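Local structure of TudS (Uncultured bacterium, 6Z96) at residues E3-S8 with S27-A32; I92-L97 with P143-A148; C10-P15 with A39-P44; E81-L86 with G123-L128. The protein uses a [4Fe-4S] cluster to remove sulfur from thiouracil, a non-redox desulfuration that probably passes through a [4Fe-5S] intermediate. All blocks are in the same frame, centred on the assembly; numbering follows the deposited sequence. Where two conformers were deposited one is given.

Contact 1 of 4, residues E3-S8 with S27-A32; sequences EKIIVS and SNWLDA. With SF4 (iron/sulfur cluster), chain C.
Ile5 and Trp29 meet because of how each is turned about its first torsion. Ile5 carries CG1 between its backbone N and carbonyl carbon (chi1 70°) and then extends fully, which sends CD1 out from the strand toward the helix. Trp29 answers with its ring anti to the backbone N (chi1 172°), swung off the helix so that the far corner of the six-membered ring leads. Ile5 CD1 approaches Trp29 CH2 obliquely at 4.2 Å. Two residues along the strand, Val7 points to the same side, and its CG2 lies 4.4 Å from Leu30 CD1; Val7 was modelled in two conformers, so this touch, made by one of them, is less certain. Between them, Ile6 faces the other side of the sheet, toward helix 73-90. Trp29 and Leu30 are presented by a well-formed helix start, in which Ser27 is the N-cap and its OG accepts from Leu30 N at 3.0 Å, nearly straight at 167°. Strand 5-8, helix 28-35 and strand 39-42 form a beta-alpha-beta unit, and this is the seam between its first two elements. Trp29 also leans on Leu145 and Ala146 of helix 142-151. The cluster is met at the last strand residue: Ser8 CB rests 3.4 Å from S1 of the iron-sulfur cluster, with its OG hydrogen-bonded to Lys98 N. No hydrogen bond crosses between strand and helix, so the direct contact between these segments is apolar side-chain packing.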
loop_
_atom_site.group_PDB
_atom_site.type_symbol
_atom_site.label_atom_id
_atom_site.label_comp_id
_atom_site.label_asym_id
_atom_site.label_seq_id
_atom_site.Cartn_x
_atom_site.Cartn_y
_atom_site.Cartn_z
ATOM N N GLU A 3 -9.611 9.396 -13.707
ATOM C CA GLU A 3 -9.855 8.465 -12.620
ATOM C C GLU A 3 -8.998 8.750 -11.380
ATOM O O GLU A 3 -7.975 9.421 -11.464
ATOM C CB GLU A 3 -9.583 7.049 -13.111
ATOM C CG GLU A 3 -10.464 6.638 -14.275
ATOM C CD GLU A 3 -10.487 5.145 -14.527
ATOM O OE1 GLU A 3 -9.795 4.399 -13.794
ATOM O OE2 GLU A 3 -11.210 4.718 -15.457
ATOM N N LYS A 4 -9.404 8.184 -10.249
ATOM C CA LYS A 4 -8.673 8.325 -8.988
ATOM C C LYS A 4 -7.840 7.083 -8.706
ATOM O O LYS A 4 -8.065 6.022 -9.276
ATOM C CB LYS A 4 -9.647 8.517 -7.821
ATOM C CG LYS A 4 -10.558 9.721 -7.994
ATOM C CD LYS A 4 -11.465 9.809 -6.807
ATOM C CE LYS A 4 -12.543 10.851 -6.982
ATOM N NZ LYS A 4 -13.672 10.594 -6.048
ATOM N N ILE A 5 -6.841 7.236 -7.835
ATOM C CA ILE A 5 -6.036 6.108 -7.406
ATOM C C ILE A 5 -6.036 6.072 -5.880
ATOM O O ILE A 5 -6.284 7.096 -5.236
ATOM C CB ILE A 5 -4.591 6.167 -7.954
ATOM C CG1 ILE A 5 -3.758 7.288 -7.307
ATOM C CG2 ILE A 5 -4.565 6.248 -9.497
ATOM C CD1 ILE A 5 -2.242 7.217 -7.683
ATOM N N ILE A 6 -5.697 4.898 -5.321
ATOM C CA ILE A 6 -5.478 4.801 -3.883
ATOM C C ILE A 6 -3.951 4.805 -3.720
ATOM O O ILE A 6 -3.220 4.217 -4.531
ATOM C CB ILE A 6 -6.151 3.536 -3.311
ATOM C CG1 ILE A 6 -6.012 3.467 -1.789
ATOM C CG2 ILE A 6 -5.610 2.276 -3.930
ATOM C CD1 ILE A 6 -6.928 2.372 -1.156
ATOM N N VAL A 7 -3.447 5.509 -2.683
ATOM C CA VAL A 7 -2.004 5.635 -2.481
ATOM C C VAL A 7 -1.652 5.361 -1.039
ATOM O O VAL A 7 -2.300 5.909 -0.164
ATOM C CB VAL A 7 -1.527 7.080 -2.812
ATOM C CG1 VAL A 7 -0.006 7.206 -2.719
ATOM C CG2 VAL A 7 -2.016 7.528 -4.190
ATOM N N SER A 8 -0.596 4.569 -0.774
ATOM C CA SER A 8 -0.109 4.363 0.606
ATOM C C SER A 8 0.121 5.735 1.261
ATOM O O SER A 8 0.811 6.578 0.688
ATOM C CB SER A 8 1.245 3.660 0.576
ATOM O OG SER A 8 1.083 2.291 0.254
ATOM N N SER A 27 7.757 13.782 -6.454
ATOM C CA SER A 27 7.154 13.500 -7.735
ATOM C C SER A 27 6.227 14.620 -8.124
ATOM O O SER A 27 5.184 14.814 -7.497
ATOM C CB SER A 27 6.381 12.183 -7.667
ATOM O OG SER A 27 5.602 11.973 -8.829
ATOM N N ASN A 28 6.564 15.331 -9.206
ATOM C CA ASN A 28 5.690 16.392 -9.708
ATOM C C ASN A 28 4.335 15.817 -10.148
ATOM O O ASN A 28 3.289 16.431 -9.947
ATOM C CB ASN A 28 6.353 17.121 -10.886
ATOM C CG ASN A 28 7.596 17.882 -10.496
ATOM O OD1 ASN A 28 7.744 18.318 -9.353
ATOM N ND2 ASN A 28 8.528 18.050 -11.433
ATOM N N TRP A 29 4.363 14.627 -10.763
ATOM C CA TRP A 29 3.153 13.976 -11.219
ATOM C C TRP A 29 2.227 13.655 -10.034
ATOM O O TRP A 29 1.042 13.965 -10.097
ATOM C CB TRP A 29 3.503 12.700 -12.013
ATOM C CG TRP A 29 2.304 11.874 -12.365
ATOM C CD1 TRP A 29 1.441 12.072 -13.401
ATOM C CD2 TRP A 29 1.831 10.716 -11.662
ATOM N NE1 TRP A 29 0.442 11.133 -13.367
ATOM C CE2 TRP A 29 0.665 10.278 -12.316
ATOM C CE3 TRP A 29 2.290 10.000 -10.543
ATOM C CZ2 TRP A 29 -0.087 9.195 -11.851
ATOM C CZ3 TRP A 29 1.551 8.917 -10.098
ATOM C CH2 TRP A 29 0.374 8.531 -10.744
ATOM N N LEU A 30 2.762 13.036 -8.974
ATOM C CA LEU A 30 1.929 12.664 -7.825
ATOM C C LEU A 30 1.415 13.914 -7.123
ATOM O O LEU A 30 0.257 13.944 -6.727
ATOM C CB LEU A 30 2.712 11.773 -6.850
ATOM C CG LEU A 30 1.900 11.255 -5.651
ATOM C CD1 LEU A 30 0.664 10.460 -6.103
ATOM C CD2 LEU A 30 2.760 10.369 -4.791
ATOM N N ASP A 31 2.231 14.980 -7.056
ATOM C CA ASP A 31 1.787 16.241 -6.457
ATOM C C ASP A 31 0.597 16.810 -7.220
ATOM O O ASP A 31 -0.389 17.223 -6.603
ATOM C CB ASP A 31 2.932 17.283 -6.462
ATOM C CG ASP A 31 4.034 17.023 -5.458
ATOM O OD1 ASP A 31 3.879 16.090 -4.625
ATOM O OD2 ASP A 31 5.059 17.737 -5.506
ATOM N N ALA A 32 0.672 16.802 -8.569
ATOM C CA ALA A 32 -0.400 17.310 -9.416
ATOM C C ALA A 32 -1.669 16.477 -9.243
ATOM O O ALA A 32 -2.775 17.020 -9.158
ATOM C CB ALA A 32 0.042 17.303 -10.877
HETATM FE FE1 SF4 C . 3.013 0.898 6.161
HETATM FE FE2 SF4 C . 2.813 2.979 4.448
HETATM FE FE3 SF4 C . 0.657 2.315 6.028
HETATM FE FE4 SF4 C . 1.392 0.722 3.913
HETATM S S1 SF4 C . 0.570 2.888 3.850
HETATM S S2 SF4 C . 0.812 0.005 5.995
HETATM S S3 SF4 C . 3.698 0.910 3.993
HETATM S S4 SF4 C . 2.715 3.128 6.709
#

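Contact 2 of 4, residues I92-L97 with P143-A148; sequences IRFALL and PELALA
Helix 142-151 lies against the central parallel sheet, and Leu145 and Ala148 are the residues it sets on Phe94 and Leu96 of strand 94-96. Leu145 reaches in with CG anti to its backbone N (chi1 168°), and its two methyls divide the work. CD1 meets Phe94 CB at 3.9 Å, while CD2 comes to 3.6 Å from Leu96 CB and rests against that side chain, the two leucines crossing at about a right angle. One turn along the helix, the methyl of Ala148 approaches the Phe94 ring obliquely, CB to CE1 at 3.6 Å; the neighbouring ring atom CZ comes close to the Ala148 carbonyl. The ring therefore lies near the helix backbone as well as the Ala148 methyl. Helix and strand segments run nearly antiparallel, at 153° with axes 9.8 Å apart, as expected in an alpha/beta fold whose helices return against the direction of parallel strands. Strand 94-96 is an inner strand, flanked by 5-8 and 135-137, and the helix also reaches the latter, through Leu145 on Phe137. On the other face of the sheet, Ala95 and Leu97 turn to Leu129 of helix 124-131.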
loop_
_atom_site.group_PDB
_atom_site.type_symbol
_atom_site.label_atom_id
_atom_site.label_comp_id
_atom_site.label_asym_id
_atom_site.label_seq_id
_atom_site.Cartn_x
_atom_site.Cartn_y
_atom_site.Cartn_z
ATOM N N ILE A 92 -12.100 2.824 -8.062
ATOM C CA ILE A 92 -10.665 2.848 -8.279
ATOM C C ILE A 92 -10.138 1.525 -8.801
ATOM O O ILE A 92 -10.438 0.470 -8.247
ATOM C CB ILE A 92 -9.977 3.264 -6.955
ATOM C CG1 ILE A 92 -10.335 4.721 -6.617
ATOM C CG2 ILE A 92 -8.467 3.049 -7.020
ATOM C CD1 ILE A 92 -9.808 5.197 -5.221
ATOM N N ARG A 93 -9.315 1.580 -9.856
ATOM C CA ARG A 93 -8.748 0.372 -10.424
ATOM C C ARG A 93 -7.205 0.353 -10.413
ATOM O O ARG A 93 -6.615 -0.582 -10.940
ATOM C CB ARG A 93 -9.318 0.113 -11.842
ATOM C CG ARG A 93 -9.289 1.308 -12.750
ATOM C CD ARG A 93 -10.452 1.344 -13.764
ATOM N NE ARG A 93 -10.276 0.450 -14.903
ATOM C CZ ARG A 93 -10.508 0.795 -16.169
ATOM N NH1 ARG A 93 -10.346 -0.090 -17.143
ATOM N NH2 ARG A 93 -10.888 2.032 -16.470
ATOM N N PHE A 94 -6.561 1.390 -9.821
ATOM C CA PHE A 94 -5.103 1.476 -9.726
ATOM C C PHE A 94 -4.700 1.845 -8.295
ATOM O O PHE A 94 -5.340 2.690 -7.674
ATOM C CB PHE A 94 -4.553 2.570 -10.654
ATOM C CG PHE A 94 -4.889 2.359 -12.114
ATOM C CD1 PHE A 94 -4.168 1.472 -12.884
ATOM C CD2 PHE A 94 -5.932 3.046 -12.705
ATOM C CE1 PHE A 94 -4.483 1.271 -14.230
ATOM C CE2 PHE A 94 -6.237 2.855 -14.057
ATOM C CZ PHE A 94 -5.496 1.981 -14.806
ATOM N N ALA A 95 -3.597 1.253 -7.816
ATOM C CA ALA A 95 -3.062 1.562 -6.494
ATOM C C ALA A 95 -1.577 1.839 -6.588
ATOM O O ALA A 95 -0.868 1.181 -7.342
ATOM C CB ALA A 95 -3.302 0.395 -5.542
ATOM N N LEU A 96 -1.099 2.818 -5.816
ATOM C CA LEU A 96 0.328 3.119 -5.722
ATOM C C LEU A 96 0.672 2.809 -4.267
ATOM O O LEU A 96 0.307 3.574 -3.374
ATOM C CB LEU A 96 0.590 4.598 -6.026
ATOM C CG LEU A 96 1.994 5.121 -5.714
ATOM C CD1 LEU A 96 3.074 4.295 -6.400
ATOM C CD2 LEU A 96 2.114 6.613 -6.087
ATOM N N LEU A 97 1.340 1.681 -4.041
ATOM C CA LEU A 97 1.611 1.225 -2.681
ATOM C C LEU A 97 3.092 1.110 -2.400
ATOM O O LEU A 97 3.881 0.843 -3.295
ATOM C CB LEU A 97 0.908 -0.123 -2.429
ATOM C CG LEU A 97 -0.606 -0.143 -2.634
ATOM C CD1 LEU A 97 -1.186 -1.546 -2.210
ATOM C CD2 LEU A 97 -1.324 0.961 -1.834
ATOM N N PRO A 143 6.431 5.867 -13.610
ATOM C CA PRO A 143 6.166 6.116 -15.041
ATOM C C PRO A 143 5.087 5.190 -15.583
ATOM O O PRO A 143 4.196 5.627 -16.305
ATOM C CB PRO A 143 7.529 5.862 -15.710
ATOM C CG PRO A 143 8.555 6.109 -14.625
ATOM C CD PRO A 143 7.853 5.528 -13.382
ATOM N N GLU A 144 5.145 3.907 -15.198
ATOM C CA GLU A 144 4.193 2.906 -15.648
ATOM C C GLU A 144 2.777 3.209 -15.116
ATOM O O GLU A 144 1.780 3.084 -15.839
ATOM C CB GLU A 144 4.679 1.512 -15.195
ATOM C CG GLU A 144 5.996 1.087 -15.830
ATOM C CD GLU A 144 7.285 1.375 -15.076
ATOM O OE1 GLU A 144 7.376 2.414 -14.386
ATOM O OE2 GLU A 144 8.240 0.578 -15.226
ATOM N N LEU A 145 2.671 3.589 -13.819
ATOM C CA LEU A 145 1.368 3.916 -13.250
ATOM C C LEU A 145 0.783 5.162 -13.937
ATOM O O LEU A 145 -0.402 5.212 -14.299
ATOM C CB LEU A 145 1.539 4.171 -11.726
ATOM C CG LEU A 145 0.333 4.802 -11.040
ATOM C CD1 LEU A 145 -0.922 3.913 -11.164
ATOM C CD2 LEU A 145 0.645 5.082 -9.572
ATOM N N ALA A 146 1.616 6.207 -14.101
ATOM C CA ALA A 146 1.153 7.443 -14.715
ATOM C C ALA A 146 0.648 7.197 -16.141
ATOM O O ALA A 146 -0.389 7.734 -16.509
ATOM C CB ALA A 146 2.272 8.465 -14.724
ATOM N N LEU A 147 1.331 6.329 -16.879
ATOM C CA LEU A 147 0.887 5.985 -18.230
ATOM C C LEU A 147 -0.437 5.236 -18.172
ATOM O O LEU A 147 -1.372 5.607 -18.877
ATOM C CB LEU A 147 1.927 5.138 -18.959
ATOM C CG LEU A 147 1.450 4.715 -20.363
ATOM C CD1 LEU A 147 1.281 5.925 -21.256
ATOM C CD2 LEU A 147 2.315 3.660 -20.970
ATOM N N ALA A 148 -0.556 4.210 -17.306
ATOM C CA ALA A 148 -1.777 3.409 -17.194
ATOM C C ALA A 148 -2.977 4.276 -16.883
ATOM O O ALA A 148 -4.030 4.140 -17.504
ATOM C CB ALA A 148 -1.608 2.306 -16.140
#

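Contact 3 of 4, residues C10-P15 with A39-P44; sequences CLLGQP and ALAFCP. With SF4 (iron/sulfur cluster), chain C.
Cys43 SG is held from two directions: it binds iron FE3 of the cluster at 2.3 Å, and it caps a backbone N in the turn that opens helix 44-47. Across from it Cys10 SG binds iron FE2, also at 2.3 Å, so the two segments are joined through the cluster although the cysteines do not touch. The two cysteines reach their irons with different first torsions. Cys10 places SG in the crowded position between its N and carbonyl carbon (chi1 58°), whereas Cys43 holds SG anti to its N (chi1 172°). Direct contact lies further back, where the methyl of Ala41 is met by two side chains from the loop. Leu12 touches it with CD1 at 3.5 Å, and Gln14, extended beyond CG, lays its amide nitrogen NE2 at 3.5 Å from the same Ala41 CB, a van der Waals approach. The loop keeps a tight bend through a bond from Gly13 N to Cys10 O of 3.0 Å. Ser8 and Cys104 belong to the same cluster pocket, while Arg17, Glu45 and Arg54 line both it and the bound hydrogen sulfide site. Strand 39-42 is the outermost strand on its side of the parallel sheet, and pairs with strand 5-8. The loop lies on one face of it, with Leu12 reaching Val7 and Leu30, while Phe42 turns to the other face and packs on helix 73-90.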
loop_
_atom_site.group_PDB
_atom_site.type_symbol
_atom_site.label_atom_id
_atom_site.label_comp_id
_atom_site.label_asym_id
_atom_site.label_seq_id
_atom_site.Cartn_x
_atom_site.Cartn_y
_atom_site.Cartn_z
ATOM N N CYS A 10 1.883 6.802 3.630
ATOM C CA CYS A 10 3.273 7.171 3.901
ATOM C C CYS A 10 3.951 7.767 2.658
ATOM O O CYS A 10 4.818 8.637 2.805
ATOM C CB CYS A 10 4.060 5.988 4.443
ATOM S SG CYS A 10 4.077 4.554 3.331
ATOM N N LEU A 11 3.554 7.323 1.452
ATOM C CA LEU A 11 4.166 7.880 0.224
ATOM C C LEU A 11 3.777 9.338 0.012
ATOM O O LEU A 11 4.465 10.045 -0.730
ATOM C CB LEU A 11 3.745 7.067 -1.009
ATOM C CG LEU A 11 4.283 5.632 -1.037
ATOM C CD1 LEU A 11 3.703 4.863 -2.255
ATOM C CD2 LEU A 11 5.808 5.609 -1.129
ATOM N N LEU A 12 2.673 9.776 0.605
ATOM C CA LEU A 12 2.238 11.184 0.564
ATOM C C LEU A 12 2.838 12.024 1.706
ATOM O O LEU A 12 2.491 13.208 1.835
ATOM C CB LEU A 12 0.730 11.253 0.639
ATOM C CG LEU A 12 0.031 10.593 -0.518
ATOM C CD1 LEU A 12 -1.450 10.587 -0.281
ATOM C CD2 LEU A 12 0.342 11.303 -1.853
ATOM N N GLY A 13 3.744 11.443 2.490
ATOM C CA GLY A 13 4.422 12.150 3.570
ATOM C C GLY A 13 3.732 12.066 4.912
ATOM O O GLY A 13 4.162 12.729 5.859
ATOM N N GLN A 14 2.651 11.263 5.025
ATOM C CA GLN A 14 1.981 11.132 6.317
ATOM C C GLN A 14 2.818 10.288 7.260
ATOM O O GLN A 14 3.373 9.272 6.860
ATOM C CB GLN A 14 0.591 10.579 6.139
ATOM C CG GLN A 14 -0.252 11.449 5.210
ATOM C CD GLN A 14 -1.702 11.102 5.297
ATOM O OE1 GLN A 14 -2.159 10.513 6.283
ATOM N NE2 GLN A 14 -2.477 11.505 4.305
ATOM N N PRO A 15 2.905 10.680 8.543
ATOM C CA PRO A 15 3.789 9.964 9.474
ATOM C C PRO A 15 3.094 8.789 10.129
ATOM O O PRO A 15 3.043 8.661 11.357
ATOM C CB PRO A 15 4.162 11.048 10.504
ATOM C CG PRO A 15 2.872 11.843 10.587
ATOM C CD PRO A 15 2.345 11.908 9.156
ATOM N N ALA A 39 -5.740 11.514 -5.638
ATOM C CA ALA A 39 -4.842 10.559 -4.969
ATOM C C ALA A 39 -5.361 10.362 -3.551
ATOM O O ALA A 39 -5.118 11.216 -2.694
ATOM C CB ALA A 39 -3.430 11.108 -4.929
ATOM N N LEU A 40 -6.111 9.287 -3.320
ATOM C CA LEU A 40 -6.724 9.042 -2.023
ATOM C C LEU A 40 -5.780 8.323 -1.101
ATOM O O LEU A 40 -5.410 7.187 -1.351
ATOM C CB LEU A 40 -8.024 8.247 -2.180
ATOM C CG LEU A 40 -9.127 8.884 -3.062
ATOM C CD1 LEU A 40 -10.416 8.104 -2.925
ATOM C CD2 LEU A 40 -9.393 10.350 -2.672
ATOM N N ALA A 41 -5.401 8.986 -0.022
ATOM C CA ALA A 41 -4.452 8.422 0.934
ATOM C C ALA A 41 -5.089 7.314 1.722
ATOM O O ALA A 41 -6.205 7.468 2.191
ATOM C CB ALA A 41 -4.028 9.521 1.900
ATOM N N PHE A 42 -4.328 6.232 1.945
ATOM C CA PHE A 42 -4.868 5.133 2.742
ATOM C C PHE A 42 -3.726 4.403 3.381
ATOM O O PHE A 42 -2.739 4.117 2.714
ATOM C CB PHE A 42 -5.682 4.165 1.845
ATOM C CG PHE A 42 -6.400 3.107 2.654
ATOM C CD1 PHE A 42 -5.869 1.834 2.793
ATOM C CD2 PHE A 42 -7.576 3.403 3.313
ATOM C CE1 PHE A 42 -6.494 0.879 3.586
ATOM C CE2 PHE A 42 -8.220 2.428 4.091
ATOM C CZ PHE A 42 -7.665 1.176 4.213
ATOM N N CYS A 43 -3.875 4.060 4.678
ATOM C CA CYS A 43 -2.856 3.235 5.342
ATOM C C CYS A 43 -3.570 1.999 5.875
ATOM O O CYS A 43 -4.300 2.097 6.853
ATOM C CB CYS A 43 -2.171 3.971 6.496
ATOM S SG CYS A 43 -1.080 2.892 7.453
ATOM N N PRO A 44 -3.330 0.826 5.293
ATOM C CA PRO A 44 -4.020 -0.381 5.769
ATOM C C PRO A 44 -3.768 -0.710 7.236
ATOM O O PRO A 44 -4.688 -1.176 7.903
ATOM C CB PRO A 44 -3.447 -1.492 4.866
ATOM C CG PRO A 44 -2.997 -0.760 3.592
ATOM C CD PRO A 44 -2.523 0.589 4.073
HETATM FE FE1 SF4 C . 3.013 0.898 6.161
HETATM FE FE2 SF4 C . 2.813 2.979 4.448
HETATM FE FE3 SF4 C . 0.657 2.315 6.028
HETATM FE FE4 SF4 C . 1.392 0.722 3.913
HETATM S S1 SF4 C . 0.570 2.888 3.850
HETATM S S2 SF4 C . 0.812 0.005 5.995
HETATM S S3 SF4 C . 3.698 0.910 3.993
HETATM S S4 SF4 C . 2.715 3.128 6.709
#

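Contact 4 of 4, residues E81-L86 with G123-L128; sequences ELALGL and GKTTAL
Ala83 and Thr125, with Leu128 beside them, make the tightly packed interior of this helix pair. The Ala83 methyl meets Thr125 CG2 at 3.7 Å, both residues buried. Thr125 can offer its methyl because CG2 stands anti to the backbone N, leaving OG1 beside that N and turned toward Pro44. The methyl of alanine facing a short branched side chain is consistent with the close approach of the backbones, Ala83 CA to Thr125 CA at 7.1 Å; the helix segments come to 9.2 Å between axes, their directions 44° apart. Leu128 continues the tight part with one branch: CD2 sits 4.1 Å from Leu84 CB and 3.7 Å from Glu81 N, nestling against the backbone of the facing helix as well as its side chains. The solvent side is looser, and there Glu81 is exposed. Its chain bends at the second torsion (chi2 67°), bringing OE2 to 3.8 Å from Leu128 CD2, an oblique brush of carboxylate past methyl and no polar bond. Beyond the paired residues, Lys124 makes a salt bridge to Asp77 of helix 73-90, a charged tie that supplements the apolar one, and Thr125 and Leu128 both lean on Ala80. Gly123 is the N-cap of helix 124-131, which starts close to the cluster-binding loop, with Thr125 hydrogen-bonded through its backbone to Ser103. Two helices packed side by side on one face of a parallel sheet, with other helices on the reverse face, are the arrangement of a three-layer alpha/beta/alpha fold.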
loop_
_atom_site.group_PDB
_atom_site.type_symbol
_atom_site.label_atom_id
_atom_site.label_comp_id
_atom_site.label_asym_id
_atom_site.label_seq_id
_atom_site.Cartn_x
_atom_site.Cartn_y
_atom_site.Cartn_z
ATOM N N GLU A 81 -9.027 -5.428 3.582
ATOM C CA GLU A 81 -10.436 -5.402 3.171
ATOM C C GLU A 81 -10.964 -3.996 3.092
ATOM O O GLU A 81 -11.762 -3.688 2.195
ATOM C CB GLU A 81 -11.250 -6.244 4.136
ATOM C CG GLU A 81 -12.712 -6.373 3.743
ATOM C CD GLU A 81 -13.047 -7.147 2.478
ATOM O OE1 GLU A 81 -14.131 -6.873 1.917
ATOM O OE2 GLU A 81 -12.249 -8.011 2.043
ATOM N N LEU A 82 -10.515 -3.110 4.003
ATOM C CA LEU A 82 -10.958 -1.713 3.959
ATOM C C LEU A 82 -10.365 -1.000 2.732
ATOM O O LEU A 82 -11.034 -0.145 2.133
ATOM C CB LEU A 82 -10.574 -1.002 5.248
ATOM C CG LEU A 82 -11.431 -1.423 6.422
ATOM C CD1 LEU A 82 -10.824 -0.912 7.721
ATOM C CD2 LEU A 82 -12.876 -0.907 6.261
ATOM N N ALA A 83 -9.135 -1.358 2.324
ATOM C CA ALA A 83 -8.552 -0.767 1.100
ATOM C C ALA A 83 -9.397 -1.178 -0.113
ATOM O O ALA A 83 -9.744 -0.342 -0.943
ATOM C CB ALA A 83 -7.108 -1.226 0.913
ATOM N N LEU A 84 -9.779 -2.451 -0.166
ATOM C CA LEU A 84 -10.631 -2.952 -1.251
ATOM C C LEU A 84 -11.988 -2.238 -1.225
ATOM O O LEU A 84 -12.480 -1.835 -2.275
ATOM C CB LEU A 84 -10.827 -4.470 -1.096
ATOM C CG LEU A 84 -11.777 -5.085 -2.117
ATOM C CD1 LEU A 84 -11.211 -4.961 -3.511
ATOM C CD2 LEU A 84 -12.061 -6.538 -1.801
ATOM N N GLY A 85 -12.563 -2.059 -0.034
ATOM C CA GLY A 85 -13.849 -1.377 0.110
ATOM C C GLY A 85 -13.810 0.041 -0.403
ATOM O O GLY A 85 -14.770 0.488 -1.043
ATOM N N LEU A 86 -12.701 0.760 -0.146
ATOM C CA LEU A 86 -12.566 2.126 -0.631
ATOM C C LEU A 86 -12.472 2.119 -2.163
ATOM O O LEU A 86 -13.110 2.943 -2.827
ATOM C CB LEU A 86 -11.323 2.780 -0.009
ATOM C CG LEU A 86 -11.014 4.180 -0.473
ATOM C CD1 LEU A 86 -12.101 5.128 -0.030
ATOM C CD2 LEU A 86 -9.670 4.650 0.051
ATOM N N GLY A 123 2.609 -7.807 -0.200
ATOM C CA GLY A 123 1.975 -7.612 1.094
ATOM C C GLY A 123 0.516 -8.044 1.044
ATOM O O GLY A 123 -0.034 -8.312 -0.022
ATOM N N LYS A 124 -0.130 -8.090 2.209
ATOM C CA LYS A 124 -1.534 -8.525 2.293
ATOM C C LYS A 124 -2.521 -7.657 1.534
ATOM O O LYS A 124 -3.463 -8.190 0.948
ATOM C CB LYS A 124 -1.971 -8.554 3.753
ATOM C CG LYS A 124 -1.318 -9.679 4.519
ATOM C CD LYS A 124 -2.229 -10.888 4.383
ATOM C CE LYS A 124 -2.185 -11.816 5.541
ATOM N NZ LYS A 124 -3.284 -12.841 5.435
ATOM N N THR A 125 -2.331 -6.328 1.540
ATOM C CA THR A 125 -3.243 -5.440 0.851
ATOM C C THR A 125 -3.031 -5.568 -0.652
ATOM O O THR A 125 -4.009 -5.729 -1.383
ATOM C CB THR A 125 -3.062 -4.013 1.352
ATOM O OG1 THR A 125 -3.513 -3.965 2.721
ATOM C CG2 THR A 125 -3.911 -3.008 0.550
ATOM N N THR A 126 -1.771 -5.554 -1.107
ATOM C CA THR A 126 -1.496 -5.757 -2.533
ATOM C C THR A 126 -2.097 -7.060 -3.056
ATOM O O THR A 126 -2.770 -7.056 -4.092
ATOM C CB THR A 126 -0.001 -5.781 -2.737
ATOM O OG1 THR A 126 0.489 -4.485 -2.410
ATOM C CG2 THR A 126 0.379 -6.169 -4.198
ATOM N N ALA A 127 -1.930 -8.149 -2.301
ATOM C CA ALA A 127 -2.473 -9.445 -2.739
ATOM C C ALA A 127 -3.984 -9.398 -2.909
ATOM O O ALA A 127 -4.499 -9.914 -3.915
ATOM C CB ALA A 127 -2.086 -10.529 -1.736
ATOM N N LEU A 128 -4.699 -8.774 -1.957
ATOM C CA LEU A 128 -6.154 -8.731 -2.029
ATOM C C LEU A 128 -6.605 -7.851 -3.174
ATOM O O LEU A 128 -7.498 -8.232 -3.941
ATOM C CB LEU A 128 -6.757 -8.271 -0.690
ATOM C CG LEU A 128 -8.280 -8.261 -0.671
ATOM C CD1 LEU A 128 -8.817 -9.680 -0.789
ATOM C CD2 LEU A 128 -8.799 -7.655 0.610
#

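In the fold
Contacts 1 and 2 belong to one face of the parallel sheet: they use the neighbouring strands 5-8 and 94-96, joined by the probable hydrogen bond between Ile6 O and Leu96 N, and their helices touch one another. Both are buried and wholly apolar across the interface. Contact 4, also largely buried, lies on the opposite face, helix against helix, and has an exposed glutamate at its rim. Contact 3 differs in kind, being a surface contact of loop on edge strand whose two segments are also joined through the cluster by Cys10 and Cys43. It shares that cluster with contact 1 and reaches contact 4 through Phe42 and Pro44. Apolar burial thus dominates the layers, and cluster chemistry the C-terminal ends of strands 5-8 and 39-42.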